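Local coordinates for protein Lys-gingipain catalytic subunit (Porphyromonas gingivalis, PDB 6I9A) that cleaves proteins after lysine as a secreted cysteine protease and may act as a virulence factor in periodontal disease, at residues D1-P13 / S327-N341. Residues are numbered along the deposited sequence; the frame is centred on the assembly and turned at random.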
ATOM      1  N   ASP A   1      -0.784  10.805 -22.132  1.00 15.43           N
ATOM      2  CA  ASP A   1       0.206   9.752 -21.943  1.00 12.84           C
ATOM      3  C   ASP A   1      -0.304   8.759 -20.922  1.00 12.24           C
ATOM      4  O   ASP A   1      -1.451   8.893 -20.480  1.00 12.50           O
ATOM      5  CB  ASP A   1       1.566  10.362 -21.547  1.00 14.80           C
ATOM      6  CG  ASP A   1       1.554  11.121 -20.233  1.00 15.98           C
ATOM      7  OD1 ASP A   1       0.591  10.934 -19.440  1.00 16.42           O
ATOM      8  OD2 ASP A   1       2.540  11.847 -19.955  1.00 18.41           O
ATOM      9  N   VAL A   2       0.501   7.770 -20.539  1.00 11.46           N
ATOM     10  CA  VAL A   2      -0.002   6.736 -19.645  1.00 10.51           C
ATOM     11  C   VAL A   2      -0.408   7.317 -18.283  1.00 10.37           C
ATOM     12  O   VAL A   2      -1.333   6.800 -17.647  1.00 10.58           O
ATOM     13  CB  VAL A   2       0.999   5.594 -19.509  1.00 10.44           C
ATOM     14  CG1 VAL A   2       2.261   6.003 -18.725  1.00 12.03           C
ATOM     15  CG2 VAL A   2       0.331   4.358 -18.905  1.00 11.14           C
ATOM     16  N   TYR A   3       0.265   8.395 -17.863  1.00  9.87           N
ATOM     17  CA  TYR A   3      -0.028   9.016 -16.573  1.00 11.07           C
ATOM     18  C   TYR A   3      -1.391   9.666 -16.554  1.00 12.32           C
ATOM     19  O   TYR A   3      -2.052   9.646 -15.523  1.00 13.69           O
ATOM     20  CB  TYR A   3       1.029  10.071 -16.265  1.00 11.49           C
ATOM     21  CG  TYR A   3       2.408   9.484 -16.097  1.00 12.37           C
ATOM     22  CD1 TYR A   3       2.761   8.819 -14.936  1.00 11.05           C
ATOM     23  CD2 TYR A   3       3.366   9.594 -17.101  1.00 11.21           C
ATOM     24  CE1 TYR A   3       4.036   8.298 -14.768  1.00 10.67           C
ATOM     25  CE2 TYR A   3       4.641   9.052 -16.947  1.00  9.97           C
ATOM     26  CZ  TYR A   3       4.989   8.461 -15.752  1.00  9.81           C
ATOM     27  OH  TYR A   3       6.274   8.013 -15.574  1.00 10.86           O
ATOM     28  N   THR A   4      -1.809  10.313 -17.665  1.00 12.21           N
ATOM     29  CA  THR A   4      -3.156  10.916 -17.695  1.00 14.74           C
ATOM     30  C   THR A   4      -4.187   9.836 -18.026  1.00 14.08           C
ATOM     31  O   THR A   4      -5.338   9.938 -17.580  1.00 16.36           O
ATOM     32  CB  THR A   4      -3.182  12.072 -18.701  1.00 16.93           C
ATOM     33  OG1 THR A   4      -2.887  11.583 -20.004  1.00 20.91           O
ATOM     34  CG2 THR A   4      -2.225  13.160 -18.377  1.00 18.23           C
ATOM     35  N   ASP A   5      -3.817   8.789 -18.763  1.00 12.20           N
ATOM     36  CA  ASP A   5      -4.741   7.698 -19.074  1.00 12.65           C
ATOM     37  C   ASP A   5      -5.109   6.881 -17.858  1.00 12.20           C
ATOM     38  O   ASP A   5      -6.248   6.426 -17.731  1.00 12.65           O
ATOM     39  CB  ASP A   5      -4.099   6.687 -20.055  1.00 14.19           C
ATOM     40  CG  ASP A   5      -3.931   7.050 -21.506  1.00 16.12           C
ATOM     41  OD1 ASP A   5      -4.450   8.108 -21.913  1.00 17.41           O
ATOM     42  OD2 ASP A   5      -3.233   6.293 -22.205  1.00 19.98           O
ATOM     43  N   HIS A   6      -4.119   6.638 -16.977  1.00 11.29           N
ATOM     44  CA  HIS A   6      -4.276   5.709 -15.876  1.00 12.03           C
ATOM     45  C   HIS A   6      -3.687   6.237 -14.615  1.00 12.50           C
ATOM     46  O   HIS A   6      -2.719   5.661 -14.079  1.00 15.08           O
ATOM     47  CB  HIS A   6      -3.607   4.371 -16.222  1.00 14.46           C
ATOM     48  CG  HIS A   6      -4.289   3.666 -17.331  1.00 16.59           C
ATOM     49  ND1 HIS A   6      -5.553   3.150 -17.187  1.00 19.99           N
ATOM     50  CD2 HIS A   6      -3.838   3.383 -18.565  1.00 16.83           C
ATOM     51  CE1 HIS A   6      -5.845   2.581 -18.357  1.00 22.31           C
ATOM     52  NE2 HIS A   6      -4.847   2.739 -19.222  1.00 17.49           N
ATOM     53  N   GLY A   7      -4.275   7.312 -14.132  1.00 13.27           N
ATOM     54  CA  GLY A   7      -3.777   7.906 -12.897  1.00 13.54           C
ATOM     55  C   GLY A   7      -4.203   7.169 -11.640  1.00 12.57           C
ATOM     56  O   GLY A   7      -4.857   6.120 -11.647  1.00 13.40           O
ATOM     57  N   ASP A   8      -3.817   7.776 -10.516  1.00 11.20           N
ATOM     58  CA  ASP A   8      -4.109   7.235  -9.180  1.00 10.22           C
ATOM     59  C   ASP A   8      -5.603   6.864  -9.090  1.00  9.73           C
ATOM     60  O   ASP A   8      -6.468   7.706  -9.334  1.00 12.08           O
ATOM     61  CB  ASP A   8      -3.780   8.371  -8.188  1.00 10.77           C
ATOM     62  CG  ASP A   8      -3.920   8.084  -6.702  1.00 10.40           C
ATOM     63  OD1 ASP A   8      -4.215   6.916  -6.327  1.00  9.98           O
ATOM     64  OD2 ASP A   8      -3.733   9.008  -5.915  1.00 10.58           O
ATOM     65  N   LEU A   9      -5.875   5.636  -8.685  1.00  9.48           N
ATOM     66  CA  LEU A   9      -7.249   5.127  -8.531  1.00  9.91           C
ATOM     67  C   LEU A   9      -7.935   5.627  -7.282  1.00 10.11           C
ATOM     68  O   LEU A   9      -9.152   5.429  -7.137  1.00 11.29           O
ATOM     69  CB  LEU A   9      -7.255   3.584  -8.527  1.00 10.47           C
ATOM     70  CG  LEU A   9      -6.905   2.941  -9.876  1.00 10.72           C
ATOM     71  CD1 LEU A   9      -6.992   1.449  -9.733  1.00 11.49           C
ATOM     72  CD2 LEU A   9      -7.868   3.419 -10.991  1.00 13.49           C
ATOM     73  N   TYR A  10      -7.215   6.221  -6.322  1.00 10.33           N
ATOM     74  CA  TYR A  10      -7.877   6.671  -5.105  1.00 11.02           C
ATOM     75  C   TYR A  10      -9.023   7.612  -5.444  1.00 10.92           C
ATOM     76  O   TYR A  10      -8.902   8.509  -6.281  1.00 12.67           O
ATOM     77  CB  TYR A  10      -6.852   7.351  -4.200  1.00 11.45           C
ATOM     78  CG  TYR A  10      -7.449   7.789  -2.887  1.00 11.69           C
ATOM     79  CD1 TYR A  10      -7.584   6.892  -1.834  1.00 12.45           C
ATOM     80  CD2 TYR A  10      -7.981   9.070  -2.734  1.00 12.50           C
ATOM     81  CE1 TYR A  10      -8.134   7.292  -0.611  1.00 12.78           C
ATOM     82  CE2 TYR A  10      -8.574   9.471  -1.524  1.00 12.91           C
ATOM     83  CZ  TYR A  10      -8.652   8.564  -0.481  1.00 11.92           C
ATOM     84  OH  TYR A  10      -9.220   8.966   0.710  1.00 13.24           O
ATOM     85  N   ASN A  11     -10.151   7.442  -4.737  1.00 10.67           N
ATOM     86  CA  ASN A  11     -11.305   8.308  -4.908  1.00 11.48           C
ATOM     87  C   ASN A  11     -12.110   8.240  -3.631  1.00 11.21           C
ATOM     88  O   ASN A  11     -11.939   7.312  -2.843  1.00 12.10           O
ATOM     89  CB  ASN A  11     -12.134   7.860  -6.143  1.00 13.15           C
ATOM     90  CG  ASN A  11     -13.041   8.903  -6.682  1.00 14.74           C
ATOM     91  OD1 ASN A  11     -13.025  10.065  -6.228  1.00 14.76           O
ATOM     92  ND2 ASN A  11     -13.803   8.500  -7.705  1.00 16.97           N
ATOM     93  N   THR A  12     -13.024   9.201  -3.460  1.00 11.12           N
ATOM     94  CA  THR A  12     -13.901   9.229  -2.293  1.00 11.67           C
ATOM     95  C   THR A  12     -15.344   9.302  -2.751  1.00 11.70           C
ATOM     96  O   THR A  12     -15.626   9.840  -3.837  1.00 13.97           O
ATOM     97  CB  THR A  12     -13.599  10.447  -1.379  1.00 12.27           C
ATOM     98  OG1 THR A  12     -13.774  11.647  -2.108  1.00 14.03           O
ATOM     99  CG2 THR A  12     -12.181  10.404  -0.802  1.00 12.89           C
ATOM    100  N   PRO A  13     -16.286   8.852  -1.922  1.00 11.85           N
ATOM    101  CA  PRO A  13     -16.061   8.015  -0.723  1.00 11.67           C
ATOM    102  C   PRO A  13     -15.255   6.768  -1.049  1.00 11.37           C
ATOM    103  O   PRO A  13     -15.377   6.185  -2.137  1.00 12.70           O
ATOM    104  CB  PRO A  13     -17.477   7.650  -0.247  1.00 13.46           C
ATOM    105  CG  PRO A  13     -18.411   8.632  -0.934  1.00 15.00           C
ATOM    106  CD  PRO A  13     -17.727   8.912  -2.273  1.00 13.27           C
ATOM    107  N   SER A 327      -0.637   2.904  -4.438  1.00  8.18           N
ATOM    108  CA  SER A 327      -0.315   3.913  -5.439  1.00  8.30           C
ATOM    109  C   SER A 327       1.187   4.003  -5.697  1.00  8.11           C
ATOM    110  O   SER A 327       1.581   4.442  -6.779  1.00  8.54           O
ATOM    111  CB  SER A 327      -0.899   5.272  -5.060  1.00  8.63           C
ATOM    112  OG  SER A 327      -0.181   5.872  -3.994  1.00  8.65           O
ATOM    113  N   ILE A 328       2.033   3.663  -4.730  1.00  8.21           N
ATOM    114  CA  ILE A 328       3.515   3.697  -4.950  1.00  8.28           C
ATOM    115  C   ILE A 328       3.835   2.660  -6.023  1.00  8.40           C
ATOM    116  O   ILE A 328       4.591   2.925  -6.974  1.00  9.56           O
ATOM    117  CB  ILE A 328       4.275   3.440  -3.643  1.00  8.91           C
ATOM    118  CG1 ILE A 328       3.961   4.543  -2.618  1.00  9.27           C
ATOM    119  CG2 ILE A 328       5.761   3.318  -3.903  1.00 10.39           C
ATOM    120  CD1 ILE A 328       4.527   4.264  -1.240  1.00 10.26           C
ATOM    121  N   MET A 329       3.266   1.438  -5.869  1.00  8.21           N
ATOM    122  CA  MET A 329       3.489   0.365  -6.855  1.00  8.81           C
ATOM    123  C   MET A 329       2.923   0.745  -8.227  1.00  8.74           C
ATOM    124  O   MET A 329       3.555   0.520  -9.246  1.00  9.78           O
ATOM    125  CB  MET A 329       2.857  -0.921  -6.320  1.00  8.80           C
ATOM    126  CG  MET A 329       3.061  -2.118  -7.246  1.00  9.64           C
ATOM    127  SD  MET A 329       2.405  -3.642  -6.567  1.00 10.91           S
ATOM    128  CE  MET A 329       0.660  -3.507  -6.979  1.00 14.18           C
ATOM    129  N   TRP A 330       1.732   1.354  -8.220  1.00  8.54           N
ATOM    130  CA  TRP A 330       1.057   1.792  -9.442  1.00  9.00           C
ATOM    131  C   TRP A 330       1.961   2.767 -10.191  1.00  8.69           C
ATOM    132  O   TRP A 330       2.171   2.640 -11.394  1.00  8.50           O
ATOM    133  CB  TRP A 330      -0.250   2.485  -9.032  1.00  9.41           C
ATOM    134  CG  TRP A 330      -1.104   2.840 -10.208  1.00 10.01           C
ATOM    135  CD1 TRP A 330      -1.066   3.992 -10.929  1.00 10.68           C
ATOM    136  CD2 TRP A 330      -2.168   2.062 -10.733  1.00 10.75           C
ATOM    137  NE1 TRP A 330      -2.058   3.956 -11.915  1.00 12.67           N
ATOM    138  CE2 TRP A 330      -2.741   2.785 -11.801  1.00 12.39           C
ATOM    139  CE3 TRP A 330      -2.676   0.812 -10.409  1.00 12.54           C
ATOM    140  CZ2 TRP A 330      -3.826   2.273 -12.546  1.00 13.18           C
ATOM    141  CZ3 TRP A 330      -3.731   0.314 -11.131  1.00 15.90           C
ATOM    142  CH2 TRP A 330      -4.285   1.037 -12.184  1.00 16.12           C
ATOM    143  N   ALA A 331       2.496   3.780  -9.500  1.00  8.58           N
ATOM    144  CA  ALA A 331       3.364   4.789 -10.120  1.00  8.20           C
ATOM    145  C   ALA A 331       4.608   4.129 -10.722  1.00  8.69           C
ATOM    146  O   ALA A 331       5.044   4.504 -11.816  1.00  8.51           O
ATOM    147  CB  ALA A 331       3.757   5.835  -9.072  1.00  9.24           C
ATOM    148  N   GLY A 332       5.209   3.163 -10.015  1.00  8.04           N
ATOM    149  CA  GLY A 332       6.383   2.477 -10.572  1.00  8.46           C
ATOM    150  C   GLY A 332       6.038   1.776 -11.852  1.00  7.82           C
ATOM    151  O   GLY A 332       6.747   1.872 -12.866  1.00  8.50           O
ATOM    152  N   ASN A 333       4.899   1.065 -11.846  1.00  8.15           N
ATOM    153  CA  ASN A 333       4.492   0.373 -13.064  1.00  8.19           C
ATOM    154  C   ASN A 333       4.142   1.332 -14.185  1.00  7.94           C
ATOM    155  O   ASN A 333       4.443   1.026 -15.344  1.00  8.71           O
ATOM    156  CB  ASN A 333       3.321  -0.553 -12.768  1.00  8.62           C
ATOM    157  CG  ASN A 333       3.637  -1.745 -11.897  1.00  9.37           C
ATOM    158  OD1 ASN A 333       4.805  -2.064 -11.627  1.00  9.47           O
ATOM    159  ND2 ASN A 333       2.557  -2.403 -11.423  1.00 10.04           N
ATOM    160  N   LEU A 334       3.574   2.509 -13.861  1.00  8.47           N
ATOM    161  CA  LEU A 334       3.323   3.498 -14.903  1.00  8.79           C
ATOM    162  C   LEU A 334       4.619   3.956 -15.532  1.00  7.96           C
ATOM    163  O   LEU A 334       4.700   4.126 -16.741  1.00  8.55           O
ATOM    164  CB  LEU A 334       2.609   4.730 -14.330  1.00  9.38           C
ATOM    165  CG  LEU A 334       1.150   4.577 -13.911  1.00  9.18           C
ATOM    166  CD1 LEU A 334       0.683   5.909 -13.328  1.00 11.30           C
ATOM    167  CD2 LEU A 334       0.255   4.230 -15.120  1.00 10.71           C
ATOM    168  N   ALA A 335       5.655   4.176 -14.699  1.00  7.90           N
ATOM    169  CA  ALA A 335       6.933   4.636 -15.246  1.00  8.79           C
ATOM    170  C   ALA A 335       7.545   3.562 -16.157  1.00  8.30           C
ATOM    171  O   ALA A 335       8.087   3.908 -17.226  1.00  8.74           O
ATOM    172  CB  ALA A 335       7.882   4.973 -14.093  1.00  8.98           C
ATOM    173  N   ALA A 336       7.491   2.283 -15.749  1.00  8.66           N
ATOM    174  CA  ALA A 336       8.027   1.241 -16.609  1.00  8.90           C
ATOM    175  C   ALA A 336       7.234   1.185 -17.927  1.00 10.00           C
ATOM    176  O   ALA A 336       7.793   0.871 -18.987  1.00 10.12           O
ATOM    177  CB  ALA A 336       7.950  -0.094 -15.885  1.00 10.19           C
ATOM    178  N   THR A 337       5.906   1.475 -17.862  1.00  8.80           N
ATOM    179  CA  THR A 337       5.087   1.461 -19.063  1.00  9.10           C
ATOM    180  C   THR A 337       5.450   2.658 -19.929  1.00  8.70           C
ATOM    181  O   THR A 337       5.587   2.528 -21.176  1.00  9.17           O
ATOM    182  CB  THR A 337       3.595   1.514 -18.654  1.00  9.07           C
ATOM    183  OG1 THR A 337       3.313   0.396 -17.784  1.00  9.44           O
ATOM    184  CG2 THR A 337       2.690   1.372 -19.859  1.00  9.30           C
ATOM    185  N   HIS A 338       5.571   3.842 -19.336  1.00  8.90           N
ATOM    186  CA  HIS A 338       5.898   5.043 -20.080  1.00  9.08           C
ATOM    187  C   HIS A 338       7.227   4.886 -20.794  1.00  9.28           C
ATOM    188  O   HIS A 338       7.382   5.340 -21.946  1.00  9.17           O
ATOM    189  CB  HIS A 338       5.935   6.264 -19.121  1.00  9.55           C
ATOM    190  CG  HIS A 338       6.071   7.559 -19.807  1.00  9.42           C
ATOM    191  ND1 HIS A 338       5.114   8.000 -20.685  1.00 10.11           N
ATOM    192  CD2 HIS A 338       7.038   8.495 -19.687  1.00 10.11           C
ATOM    193  CE1 HIS A 338       5.511   9.210 -21.069  1.00 10.51           C
ATOM    194  NE2 HIS A 338       6.671   9.543 -20.474  1.00 11.20           N
ATOM    195  N   ALA A 339       8.223   4.251 -20.150  1.00  9.10           N
ATOM    196  CA  ALA A 339       9.533   4.023 -20.771  1.00  9.81           C
ATOM    197  C   ALA A 339       9.381   3.303 -22.106  1.00  9.86           C
ATOM    198  O   ALA A 339      10.002   3.665 -23.102  1.00  9.78           O
ATOM    199  CB  ALA A 339      10.404   3.235 -19.801  1.00 10.64           C
ATOM    200  N   GLY A 340       8.520   2.263 -22.131  1.00  9.66           N
ATOM    201  CA  GLY A 340       8.260   1.558 -23.389  1.00 10.32           C
ATOM    202  C   GLY A 340       7.586   2.470 -24.408  1.00  9.97           C
ATOM    203  O   GLY A 340       7.918   2.470 -25.600  1.00 11.41           O
ATOM    204  N   ASN A 341       6.625   3.271 -23.955  1.00  9.91           N
ATOM    205  CA  ASN A 341       5.874   4.143 -24.863  1.00 10.63           C
ATOM    206  C   ASN A 341       6.715   5.211 -25.510  1.00 10.56           C
ATOM    207  O   ASN A 341       6.408   5.644 -26.624  1.00 12.40           O
ATOM    208  CB  ASN A 341       4.735   4.843 -24.123  1.00 11.05           C
ATOM    209  CG  ASN A 341       3.625   3.923 -23.735  1.00 10.43           C
ATOM    210  OD1 ASN A 341       3.527   2.794 -24.239  1.00 12.91           O
ATOM    211  ND2 ASN A 341       2.797   4.316 -22.770  1.00 10.90           N
TER
HETATM  212  O   HOH W   1       2.929   7.160 -22.055  1.00 11.10           O
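The indole of Trp330 makes the one direct hydrogen bond between the N-terminal residues 1-13 and the helix segment 327-341: NE1 donates a hydrogen bond to the carbonyl O of His6 at 2.8 Å. The bond is nearly straight (166°), and the oxygen lies in the indole plane, though the nitrogen stands above the plane of the carbonyl. CG of Trp330, anti to the backbone N (chi1 -174°), carries the indole out from the helix to this carbonyl, just where the short helix 2-5 has ended. Leu9 then lies across one indole face, its CG 4.2 Å from the centre of the six-membered ring in a CH-pi contact.

At the other end, Val2 is a knob in the hole formed by Leu334, Thr337, His338 and Asn341, with CG2 3.8 Å from Leu334 CD2. Beside it Tyr3 turns a ring edge to the face of His338, Tyr3 CE2 lying 3.5 Å from His338 CG, with the planes at 60°. The Tyr3 hydroxyl passes over Ala335 to hydrogen bonds with the backbone O of Met310 and the hydroxyl of Ser309. One water ties Val2 N, His338 ND1 and Asn341 ND2 together.

His6 also stacks on Phe113, a ligand of a bound calcium. A single Val2 knob, the Tyr3-His338 edge-to-face pair and an indole-to-carbonyl bond thus dock the mature N-terminus on helix 325-342 of the C25 catalytic domain, before the chain enters strand 14-20 of its four-stranded parallel sheet.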